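Local coordinates for protein abietadiene synthase, chloroplastic (Abies grandis, PDB 3S9V) that is a largely alpha-helical chloroplast enzyme of the terpene synthase family, with an N-terminal terpene synthase domain and a metal-binding terpene synthase domain, at residues Ile285-Lys290 / Phe516-Ser521; Glu295-Val300 / Leu327-Leu332; Asp321-Gly326 / Ser339-Thr344. One frame throughout, in Å; residues are numbered along the deposited sequence.

Contact 1 of 3, residues Ile285-Lys290 / Phe516-Ser521; sequences IDRHFK and FEPEFS
Arg-287 and Glu-517 are the closest backbone neighbours, yet their CA atoms stand 9.0 Å apart, so two short loops with 3-10 turns are bridged by side chains alone. Arg-287 does most of the reaching. Its CG lies between the backbone N and the carbonyl carbon (chi1 72°), and from there the chain runs extended to NE. On the way it slides past Glu-517 in the opposite sense, CD resting 3.5 Å from Glu-517 CG. The guanidinium then brings NH1 to the rim of the Phe-516 ring, 3.8 Å from CE1 and near the ring plane, with the two planes almost perpendicular (84°). This joins the N-terminal terpene synthase domain to the metal-binding family domain, beside helix 461-491. Despite opposite charges, Arg-287 NE and Glu-517 OE1 remain 5.5 Å apart. Each has another partner: Asp-470 takes NH1 of Arg-287 in a salt bridge, and Arg-745 does the same for OE1 of Glu-517. His-288 NE2 sits 3.3 Å above the centre of the guanidinium plane, while Glu-517 bends at chi2 and places OE2 over one face of Phe-516.

Contact 2 of 3, residues Glu295-Val300 / Leu327-Leu332; sequences EALDYV and LRILRL
Leu-297 and Ile-329 meet where helix 290-301 crosses helix 320-332, the short axes approaching to 10.9 Å with an angle of 117° between their N-to-C directions. Four side chains meet across the two segments. Leu-297 carries its CG anti to the carbonyl carbon and beside the backbone N (chi1 -66°), which sends both methyls toward the other helix. They fork around one branch of Ile-329: CD2 of Leu-297 lies 3.6 Å from Ile-329 CG2, and CD1 of Leu-297 lies 3.9 Å from the same methyl. The Ile-329 rotamer explains why this branch does the touching, since CG2 is anti to the backbone N while CG1 lies beside that N (chi1 -63°) and its arm runs on extended to CD1. The two side chains cross at about a right angle.

Leu-330 approaches differently. Its CB does not point straight at helix 290-301, but with CG beside the backbone N and CD1 extended, the two methyls reach the other helix and pass Leu-297 in the opposite direction. CD2 of Leu-330 is 4.1 Å from Leu-297 CD2 and also rests 3.8 Å from the main-chain O of Leu-297. The other methyl, CD1 of Leu-330, turns to Val-300 and meets its CG1 at 4.3 Å.

Helix 269-282 packs against both helices, touching Val-300 on one and Ile-329 on the other, so the crossing belongs to the helical core of the N-terminal terpene synthase domain. Leu-297 also touches His-333 and Tyr-335, and Leu-330 touches Trp-304.

No hydrogen bond or salt bridge joins the two segments, and all four contacting residues are buried. The crossing therefore probably rests on methyl packing and the exclusion of water, with no directional bond between these segments to fix its angle.

Contact 3 of 3, residues Asp321-Gly326 / Ser339-Thr344; sequences DDTAMG and SDVLKT
Thr-323 meets Val-341 and Leu-342 without any flat group between them: no ring, amide or carboxylate presents a face or an edge across this contact, and what touches is aliphatic carbon on aliphatic carbon. It is a piece of the helical core of the N-terminal terpene synthase domain, where helix 320-332 is met by the chain that follows it. The segment 339-344 has helical backbone angles, and its bonds reach back three residues, from Leu-342 N to Ser-339 O and from Lys-343 N to Asp-340 O. The backbones come together most closely at Thr-323 and Val-341, whose CA atoms are 7.2 Å apart.

Thr-323 divides its branches: the methyl makes the contact, and the hydroxyl bonds to main-chain atoms outside it. The methyl CG2 points into the contact, 3.5 Å from Val-341 CG2 and 3.6 Å from Val-341 CB. The hydroxyl lies beside the backbone N instead (chi1 -61°), where it is gripped by two bonds: it accepts from the main-chain N of Ile-309 and donates to the main-chain O of Asp-319. Two partners of this kind fix the rotation about CA-CB, and so hold the methyl in place against Val-341. The polar atom of this buried residue is thereby satisfied.

Val-341 sets CG2 between its backbone N and carbonyl carbon, and this is the branch that meets Thr-323 CG2 as the two side chains slide past one another in opposite directions. Trp-304 also touches Val-341 and Phe-345 touches Thr-323, while Leu-342 packs on Ile-382 and Met-383 of helix 381-397. Leu-342 reaches across with its tip, bringing CD2 to 4.4 Å from the same Thr-323 CG2.

Going along the chain from the N terminus, 285-290 comes first and opens the long loop that contact 1 closes at 516-521, with 225 residues between its segments. Contacts 2 and 3 are both nested inside that loop. Segment 295-300 follows, then 321-326 and 327-332 in succession on helix 320-332, then 339-344, so contacts 2 and 3 interleave, closing loops of 26 and 12 residues. Their centres are about 13 Å apart and they touch, with Leu-327 CD2 lying 3.8 Å from Val-341 CG2. Contacts 2 and 3 thus bind helix 290-301 and the chain after helix 320-332 to that shared helix, whereas contact 1 ties the loop before helix 290-301 to the loop before helix 521-541, across the two family domains.

Contact 1 of 3, residues Ile285-Lys290 / Phe516-Ser521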
loop_
_atom_site.group_PDB
_atom_site.type_symbol
_atom_site.label_atom_id
_atom_site.label_comp_id
_atom_site.label_asym_id
_atom_site.label_seq_id
_atom_site.Cartn_x
_atom_site.Cartn_y
_atom_site.Cartn_z
ATOM N N ILE A 285 -7.556 8.531 4.204
ATOM C CA ILE A 285 -8.832 9.233 4.058
ATOM C C ILE A 285 -9.901 8.438 3.310
ATOM O O ILE A 285 -10.936 8.992 2.920
ATOM C CB ILE A 285 -8.642 10.574 3.317
ATOM C CG1 ILE A 285 -7.921 10.335 1.989
ATOM C CG2 ILE A 285 -7.839 11.533 4.177
ATOM C CD1 ILE A 285 -7.742 11.585 1.138
ATOM N N ASP A 286 -9.656 7.146 3.125
ATOM C CA ASP A 286 -10.579 6.275 2.414
ATOM C C ASP A 286 -11.959 6.085 3.061
ATOM O O ASP A 286 -12.924 5.762 2.365
ATOM C CB ASP A 286 -9.923 4.902 2.210
ATOM C CG ASP A 286 -9.590 4.212 3.526
ATOM O OD1 ASP A 286 -10.184 3.145 3.802
ATOM O OD2 ASP A 286 -8.740 4.739 4.290
ATOM N N ARG A 287 -12.078 6.278 4.373
ATOM C CA ARG A 287 -13.381 6.072 5.013
ATOM C C ARG A 287 -14.442 7.008 4.451
ATOM O O ARG A 287 -15.641 6.722 4.522
ATOM C CB ARG A 287 -13.295 6.256 6.535
ATOM C CG ARG A 287 -13.115 7.698 7.014
ATOM C CD ARG A 287 -13.036 7.755 8.540
ATOM N NE ARG A 287 -13.003 9.118 9.074
ATOM C CZ ARG A 287 -11.948 9.922 9.019
ATOM N NH1 ARG A 287 -10.821 9.513 8.452
ATOM N NH2 ARG A 287 -12.014 11.136 9.544
ATOM N N HIS A 288 -13.997 8.124 3.884
ATOM C CA HIS A 288 -14.904 9.117 3.322
ATOM C C HIS A 288 -15.436 8.774 1.929
ATOM O O HIS A 288 -16.289 9.490 1.403
ATOM C CB HIS A 288 -14.204 10.473 3.243
ATOM C CG HIS A 288 -13.698 10.977 4.558
ATOM N ND1 HIS A 288 -14.531 11.250 5.622
ATOM C CD2 HIS A 288 -12.447 11.282 4.973
ATOM C CE1 HIS A 288 -13.815 11.704 6.634
ATOM N NE2 HIS A 288 -12.547 11.734 6.267
ATOM N N PHE A 289 -14.954 7.686 1.331
ATOM C CA PHE A 289 -15.379 7.332 -0.025
ATOM C C PHE A 289 -15.673 5.857 -0.230
ATOM O O PHE A 289 -15.356 5.303 -1.281
ATOM C CB PHE A 289 -14.287 7.738 -1.011
ATOM C CG PHE A 289 -13.674 9.065 -0.713
ATOM C CD1 PHE A 289 -14.342 10.246 -1.035
ATOM C CD2 PHE A 289 -12.438 9.140 -0.080
ATOM C CE1 PHE A 289 -13.781 11.487 -0.729
ATOM C CE2 PHE A 289 -11.871 10.370 0.231
ATOM C CZ PHE A 289 -12.547 11.552 -0.096
ATOM N N LYS A 290 -16.284 5.217 0.752
ATOM C CA LYS A 290 -16.567 3.798 0.630
ATOM C C LYS A 290 -17.397 3.412 -0.590
ATOM O O LYS A 290 -17.103 2.408 -1.245
ATOM C CB LYS A 290 -17.207 3.284 1.923
ATOM C CG LYS A 290 -16.235 3.354 3.104
ATOM C CD LYS A 290 -16.653 2.474 4.280
ATOM C CE LYS A 290 -17.913 2.986 4.972
ATOM N NZ LYS A 290 -17.713 4.313 5.624
ATOM N N PHE A 516 -9.067 4.907 14.940
ATOM C CA PHE A 516 -8.954 6.344 15.117
ATOM C C PHE A 516 -10.186 7.221 14.885
ATOM O O PHE A 516 -10.245 8.330 15.407
ATOM C CB PHE A 516 -7.841 6.824 14.202
ATOM C CG PHE A 516 -8.074 6.476 12.757
ATOM C CD1 PHE A 516 -8.748 7.349 11.918
ATOM C CD2 PHE A 516 -7.648 5.250 12.246
ATOM C CE1 PHE A 516 -8.998 7.010 10.593
ATOM C CE2 PHE A 516 -7.895 4.902 10.924
ATOM C CZ PHE A 516 -8.571 5.783 10.097
ATOM N N GLU A 517 -11.150 6.750 14.103
ATOM C CA GLU A 517 -12.333 7.561 13.806
ATOM C C GLU A 517 -12.981 8.192 15.040
ATOM O O GLU A 517 -13.056 7.567 16.098
ATOM C CB GLU A 517 -13.391 6.739 13.053
ATOM C CG GLU A 517 -12.977 6.199 11.678
ATOM C CD GLU A 517 -12.269 4.847 11.744
ATOM O OE1 GLU A 517 -12.543 3.988 10.871
ATOM O OE2 GLU A 517 -11.443 4.640 12.659
ATOM N N PRO A 518 -13.459 9.447 14.914
ATOM C CA PRO A 518 -14.105 10.155 16.028
ATOM C C PRO A 518 -15.284 9.371 16.618
ATOM O O PRO A 518 -15.578 9.484 17.809
ATOM C CB PRO A 518 -14.556 11.473 15.387
ATOM C CG PRO A 518 -13.513 11.709 14.336
ATOM C CD PRO A 518 -13.358 10.324 13.730
ATOM N N GLU A 519 -15.944 8.571 15.781
ATOM C CA GLU A 519 -17.098 7.781 16.202
ATOM C C GLU A 519 -16.774 6.687 17.215
ATOM O O GLU A 519 -17.657 6.232 17.941
ATOM C CB GLU A 519 -17.762 7.120 14.993
ATOM C CG GLU A 519 -18.000 8.050 13.815
ATOM C CD GLU A 519 -17.000 7.841 12.688
ATOM O OE1 GLU A 519 -17.097 6.800 11.992
ATOM O OE2 GLU A 519 -16.119 8.714 12.506
ATOM N N PHE A 520 -15.517 6.259 17.252
ATOM C CA PHE A 520 -15.099 5.189 18.152
ATOM C C PHE A 520 -14.347 5.690 19.388
ATOM O O PHE A 520 -13.456 5.011 19.902
ATOM C CB PHE A 520 -14.224 4.186 17.383
ATOM C CG PHE A 520 -14.892 3.595 16.165
ATOM C CD1 PHE A 520 -16.055 2.835 16.284
ATOM C CD2 PHE A 520 -14.348 3.787 14.891
ATOM C CE1 PHE A 520 -16.670 2.270 15.148
ATOM C CE2 PHE A 520 -14.956 3.228 13.751
ATOM C CZ PHE A 520 -16.115 2.471 13.882
ATOM N N SER A 521 -14.708 6.873 19.874
ATOM C CA SER A 521 -14.052 7.435 21.048
ATOM C C SER A 521 -14.284 6.570 22.294
ATOM O O SER A 521 -13.366 6.342 23.086
ATOM C CB SER A 521 -14.559 8.860 21.294
ATOM O OG SER A 521 -15.978 8.908 21.282
#

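Contact 2 of 3, residues Glu295-Val300 / Leu327-Leu332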
loop_
_atom_site.group_PDB
_atom_site.type_symbol
_atom_site.label_atom_id
_atom_site.label_comp_id
_atom_site.label_asym_id
_atom_site.label_seq_id
_atom_site.Cartn_x
_atom_site.Cartn_y
_atom_site.Cartn_z
ATOM N N GLU A 295 -17.570 1.234 -6.202
ATOM C CA GLU A 295 -17.902 1.332 -7.618
ATOM C C GLU A 295 -16.666 1.150 -8.514
ATOM O O GLU A 295 -16.742 0.544 -9.576
ATOM C CB GLU A 295 -18.560 2.688 -7.900
ATOM C CG GLU A 295 -19.550 2.687 -9.059
ATOM C CD GLU A 295 -20.271 4.024 -9.224
ATOM O OE1 GLU A 295 -19.635 5.008 -9.669
ATOM O OE2 GLU A 295 -21.477 4.090 -8.901
ATOM N N ALA A 296 -15.530 1.674 -8.073
ATOM C CA ALA A 296 -14.295 1.578 -8.834
ATOM C C ALA A 296 -13.720 0.163 -8.842
ATOM O O ALA A 296 -13.246 -0.313 -9.875
ATOM C CB ALA A 296 -13.272 2.558 -8.271
ATOM N N LEU A 297 -13.751 -0.504 -7.692
ATOM C CA LEU A 297 -13.230 -1.864 -7.588
ATOM C C LEU A 297 -14.114 -2.895 -8.293
ATOM O O LEU A 297 -13.603 -3.891 -8.816
ATOM C CB LEU A 297 -13.027 -2.252 -6.117
ATOM C CG LEU A 297 -11.939 -1.457 -5.376
ATOM C CD1 LEU A 297 -11.854 -1.944 -3.946
ATOM C CD2 LEU A 297 -10.576 -1.631 -6.067
ATOM N N ASP A 298 -15.432 -2.674 -8.303
ATOM C CA ASP A 298 -16.344 -3.587 -8.998
ATOM C C ASP A 298 -15.960 -3.571 -10.484
ATOM O O ASP A 298 -15.934 -4.606 -11.152
ATOM C CB ASP A 298 -17.808 -3.134 -8.871
ATOM C CG ASP A 298 -18.424 -3.475 -7.521
ATOM O OD1 ASP A 298 -17.934 -4.408 -6.845
ATOM O OD2 ASP A 298 -19.425 -2.819 -7.147
ATOM N N TYR A 299 -15.666 -2.375 -10.983
ATOM C CA TYR A 299 -15.280 -2.187 -12.370
ATOM C C TYR A 299 -14.001 -2.957 -12.666
ATOM O O TYR A 299 -13.946 -3.737 -13.618
ATOM C CB TYR A 299 -15.064 -0.702 -12.655
ATOM C CG TYR A 299 -14.628 -0.407 -14.075
ATOM C CD1 TYR A 299 -15.564 -0.140 -15.076
ATOM C CD2 TYR A 299 -13.270 -0.402 -14.420
ATOM C CE1 TYR A 299 -15.157 0.131 -16.390
ATOM C CE2 TYR A 299 -12.855 -0.138 -15.723
ATOM C CZ TYR A 299 -13.801 0.130 -16.702
ATOM O OH TYR A 299 -13.383 0.417 -17.984
ATOM N N VAL A 300 -12.973 -2.742 -11.846
ATOM C CA VAL A 300 -11.708 -3.432 -12.054
ATOM C C VAL A 300 -11.863 -4.944 -11.993
ATOM O O VAL A 300 -11.287 -5.665 -12.808
ATOM C CB VAL A 300 -10.655 -3.001 -11.019
ATOM C CG1 VAL A 300 -9.363 -3.816 -11.207
ATOM C CG2 VAL A 300 -10.368 -1.506 -11.176
ATOM N N LEU A 327 -4.306 -7.311 -7.112
ATOM C CA LEU A 327 -4.393 -8.499 -6.262
ATOM C C LEU A 327 -4.531 -8.129 -4.784
ATOM O O LEU A 327 -5.404 -8.662 -4.094
ATOM C CB LEU A 327 -3.177 -9.417 -6.468
ATOM C CG LEU A 327 -3.056 -10.605 -5.508
ATOM C CD1 LEU A 327 -4.347 -11.416 -5.518
ATOM C CD2 LEU A 327 -1.868 -11.464 -5.907
ATOM N N ARG A 328 -3.699 -7.207 -4.299
ATOM C CA ARG A 328 -3.786 -6.811 -2.888
ATOM C C ARG A 328 -5.077 -6.083 -2.526
ATOM O O ARG A 328 -5.769 -6.465 -1.572
ATOM C CB ARG A 328 -2.599 -5.934 -2.476
ATOM C CG ARG A 328 -2.606 -5.543 -0.984
ATOM C CD ARG A 328 -1.370 -4.726 -0.627
ATOM N NE ARG A 328 -1.214 -3.653 -1.593
ATOM C CZ ARG A 328 -1.771 -2.454 -1.488
ATOM N NH1 ARG A 328 -1.577 -1.558 -2.447
ATOM N NH2 ARG A 328 -2.482 -2.136 -0.412
ATOM N N ILE A 329 -5.400 -5.037 -3.277
ATOM C CA ILE A 329 -6.599 -4.256 -3.002
ATOM C C ILE A 329 -7.908 -5.018 -3.199
ATOM O O ILE A 329 -8.826 -4.874 -2.396
ATOM C CB ILE A 329 -6.623 -2.973 -3.840
ATOM C CG1 ILE A 329 -5.437 -2.091 -3.436
ATOM C CG2 ILE A 329 -7.945 -2.233 -3.630
ATOM C CD1 ILE A 329 -5.303 -0.797 -4.237
ATOM N N LEU A 330 -8.005 -5.818 -4.257
ATOM C CA LEU A 330 -9.215 -6.604 -4.496
ATOM C C LEU A 330 -9.346 -7.673 -3.414
ATOM O O LEU A 330 -10.451 -7.992 -2.963
ATOM C CB LEU A 330 -9.177 -7.265 -5.883
ATOM C CG LEU A 330 -9.341 -6.306 -7.072
ATOM C CD1 LEU A 330 -9.176 -7.057 -8.376
ATOM C CD2 LEU A 330 -10.724 -5.657 -7.019
ATOM N N ARG A 331 -8.211 -8.226 -2.996
ATOM C CA ARG A 331 -8.228 -9.234 -1.957
ATOM C C ARG A 331 -8.688 -8.628 -0.641
ATOM O O ARG A 331 -9.572 -9.175 0.026
ATOM C CB ARG A 331 -6.845 -9.855 -1.769
ATOM C CG ARG A 331 -6.689 -10.573 -0.430
ATOM C CD ARG A 331 -5.494 -11.500 -0.434
ATOM N NE ARG A 331 -5.755 -12.672 -1.256
ATOM C CZ ARG A 331 -4.901 -13.673 -1.419
ATOM N NH1 ARG A 331 -5.233 -14.702 -2.183
ATOM N NH2 ARG A 331 -3.714 -13.638 -0.828
ATOM N N LEU A 332 -8.096 -7.501 -0.260
ATOM C CA LEU A 332 -8.481 -6.876 0.998
ATOM C C LEU A 332 -9.941 -6.457 1.005
ATOM O O LEU A 332 -10.566 -6.415 2.064
ATOM C CB LEU A 332 -7.579 -5.676 1.314
ATOM C CG LEU A 332 -6.138 -6.038 1.700
ATOM C CD1 LEU A 332 -5.304 -4.784 1.853
ATOM C CD2 LEU A 332 -6.143 -6.833 3.004
#

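Contact 3 of 3, residues Asp321-Gly326 / Ser339-Thr344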
loop_
_atom_site.group_PDB
_atom_site.type_symbol
_atom_site.label_atom_id
_atom_site.label_comp_id
_atom_site.label_asym_id
_atom_site.label_seq_id
_atom_site.Cartn_x
_atom_site.Cartn_y
_atom_site.Cartn_z
ATOM N N ASP A 321 2.965 -4.754 -12.003
ATOM C CA ASP A 321 2.587 -3.612 -11.173
ATOM C C ASP A 321 1.071 -3.514 -11.012
ATOM O O ASP A 321 0.577 -3.481 -9.891
ATOM C CB ASP A 321 3.149 -2.307 -11.762
ATOM C CG ASP A 321 3.375 -1.227 -10.699
ATOM O OD1 ASP A 321 3.117 -1.481 -9.492
ATOM O OD2 ASP A 321 3.822 -0.120 -11.076
ATOM N N ASP A 322 0.337 -3.467 -12.125
ATOM C CA ASP A 322 -1.124 -3.388 -12.071
ATOM C C ASP A 322 -1.717 -4.658 -11.457
ATOM O O ASP A 322 -2.726 -4.603 -10.751
ATOM C CB ASP A 322 -1.727 -3.217 -13.468
ATOM C CG ASP A 322 -1.506 -1.835 -14.042
ATOM O OD1 ASP A 322 -0.532 -1.655 -14.802
ATOM O OD2 ASP A 322 -2.303 -0.924 -13.727
ATOM N N THR A 323 -1.098 -5.799 -11.745
ATOM C CA THR A 323 -1.580 -7.075 -11.228
ATOM C C THR A 323 -1.362 -7.190 -9.727
ATOM O O THR A 323 -2.236 -7.655 -9.004
ATOM C CB THR A 323 -0.890 -8.262 -11.921
ATOM O OG1 THR A 323 -1.178 -8.222 -13.323
ATOM C CG2 THR A 323 -1.395 -9.577 -11.341
ATOM N N ALA A 324 -0.198 -6.765 -9.258
ATOM C CA ALA A 324 0.096 -6.808 -7.833
ATOM C C ALA A 324 -0.802 -5.824 -7.075
ATOM O O ALA A 324 -1.291 -6.137 -5.994
ATOM C CB ALA A 324 1.560 -6.484 -7.590
ATOM N N MET A 325 -1.016 -4.635 -7.638
ATOM C CA MET A 325 -1.876 -3.644 -6.991
ATOM C C MET A 325 -3.279 -4.228 -6.878
ATOM O O MET A 325 -3.859 -4.293 -5.790
ATOM C CB MET A 325 -1.945 -2.355 -7.812
ATOM C CG MET A 325 -0.943 -1.278 -7.440
ATOM S SD MET A 325 -1.313 -0.417 -5.892
ATOM C CE MET A 325 -0.010 -1.014 -4.949
ATOM N N GLY A 326 -3.813 -4.656 -8.019
ATOM C CA GLY A 326 -5.145 -5.224 -8.044
ATOM C C GLY A 326 -5.301 -6.424 -7.135
ATOM O O GLY A 326 -6.319 -6.553 -6.456
ATOM N N SER A 339 -3.712 -15.594 -6.037
ATOM C CA SER A 339 -2.328 -15.155 -6.144
ATOM C C SER A 339 -1.685 -15.845 -7.351
ATOM O O SER A 339 -0.544 -15.550 -7.699
ATOM C CB SER A 339 -1.551 -15.492 -4.868
ATOM O OG SER A 339 -1.606 -16.884 -4.613
ATOM N N ASP A 340 -2.414 -16.761 -7.988
ATOM C CA ASP A 340 -1.883 -17.444 -9.171
ATOM C C ASP A 340 -1.565 -16.444 -10.279
ATOM O O ASP A 340 -0.787 -16.750 -11.186
ATOM C CB ASP A 340 -2.875 -18.469 -9.735
ATOM C CG ASP A 340 -3.093 -19.647 -8.813
ATOM O OD1 ASP A 340 -2.134 -20.059 -8.126
ATOM O OD2 ASP A 340 -4.225 -20.174 -8.793
ATOM N N VAL A 341 -2.176 -15.260 -10.218
ATOM C CA VAL A 341 -1.934 -14.228 -11.228
ATOM C C VAL A 341 -0.455 -13.851 -11.300
ATOM O O VAL A 341 0.040 -13.482 -12.362
ATOM C CB VAL A 341 -2.753 -12.924 -10.955
ATOM C CG1 VAL A 341 -4.235 -13.177 -11.140
ATOM C CG2 VAL A 341 -2.475 -12.414 -9.559
ATOM N N LEU A 342 0.247 -13.948 -10.175
ATOM C CA LEU A 342 1.666 -13.610 -10.134
ATOM C C LEU A 342 2.573 -14.614 -10.849
ATOM O O LEU A 342 3.696 -14.280 -11.223
ATOM C CB LEU A 342 2.136 -13.459 -8.686
ATOM C CG LEU A 342 1.530 -12.333 -7.848
ATOM C CD1 LEU A 342 2.183 -12.345 -6.481
ATOM C CD2 LEU A 342 1.748 -10.977 -8.527
ATOM N N LYS A 343 2.095 -15.841 -11.035
ATOM C CA LYS A 343 2.895 -16.863 -11.708
ATOM C C LYS A 343 3.335 -16.410 -13.098
ATOM O O LYS A 343 4.394 -16.793 -13.588
ATOM C CB LYS A 343 2.107 -18.174 -11.799
ATOM C CG LYS A 343 2.103 -18.995 -10.500
ATOM C CD LYS A 343 1.185 -20.214 -10.617
ATOM C CE LYS A 343 1.428 -21.230 -9.502
ATOM N NZ LYS A 343 1.275 -20.676 -8.127
ATOM N N THR A 344 2.521 -15.572 -13.722
ATOM C CA THR A 344 2.815 -15.047 -15.049
ATOM C C THR A 344 4.128 -14.254 -15.100
ATOM O O THR A 344 4.751 -14.141 -16.160
ATOM C CB THR A 344 1.673 -14.110 -15.522
ATOM O OG1 THR A 344 0.471 -14.867 -15.686
ATOM C CG2 THR A 344 2.030 -13.431 -16.832
#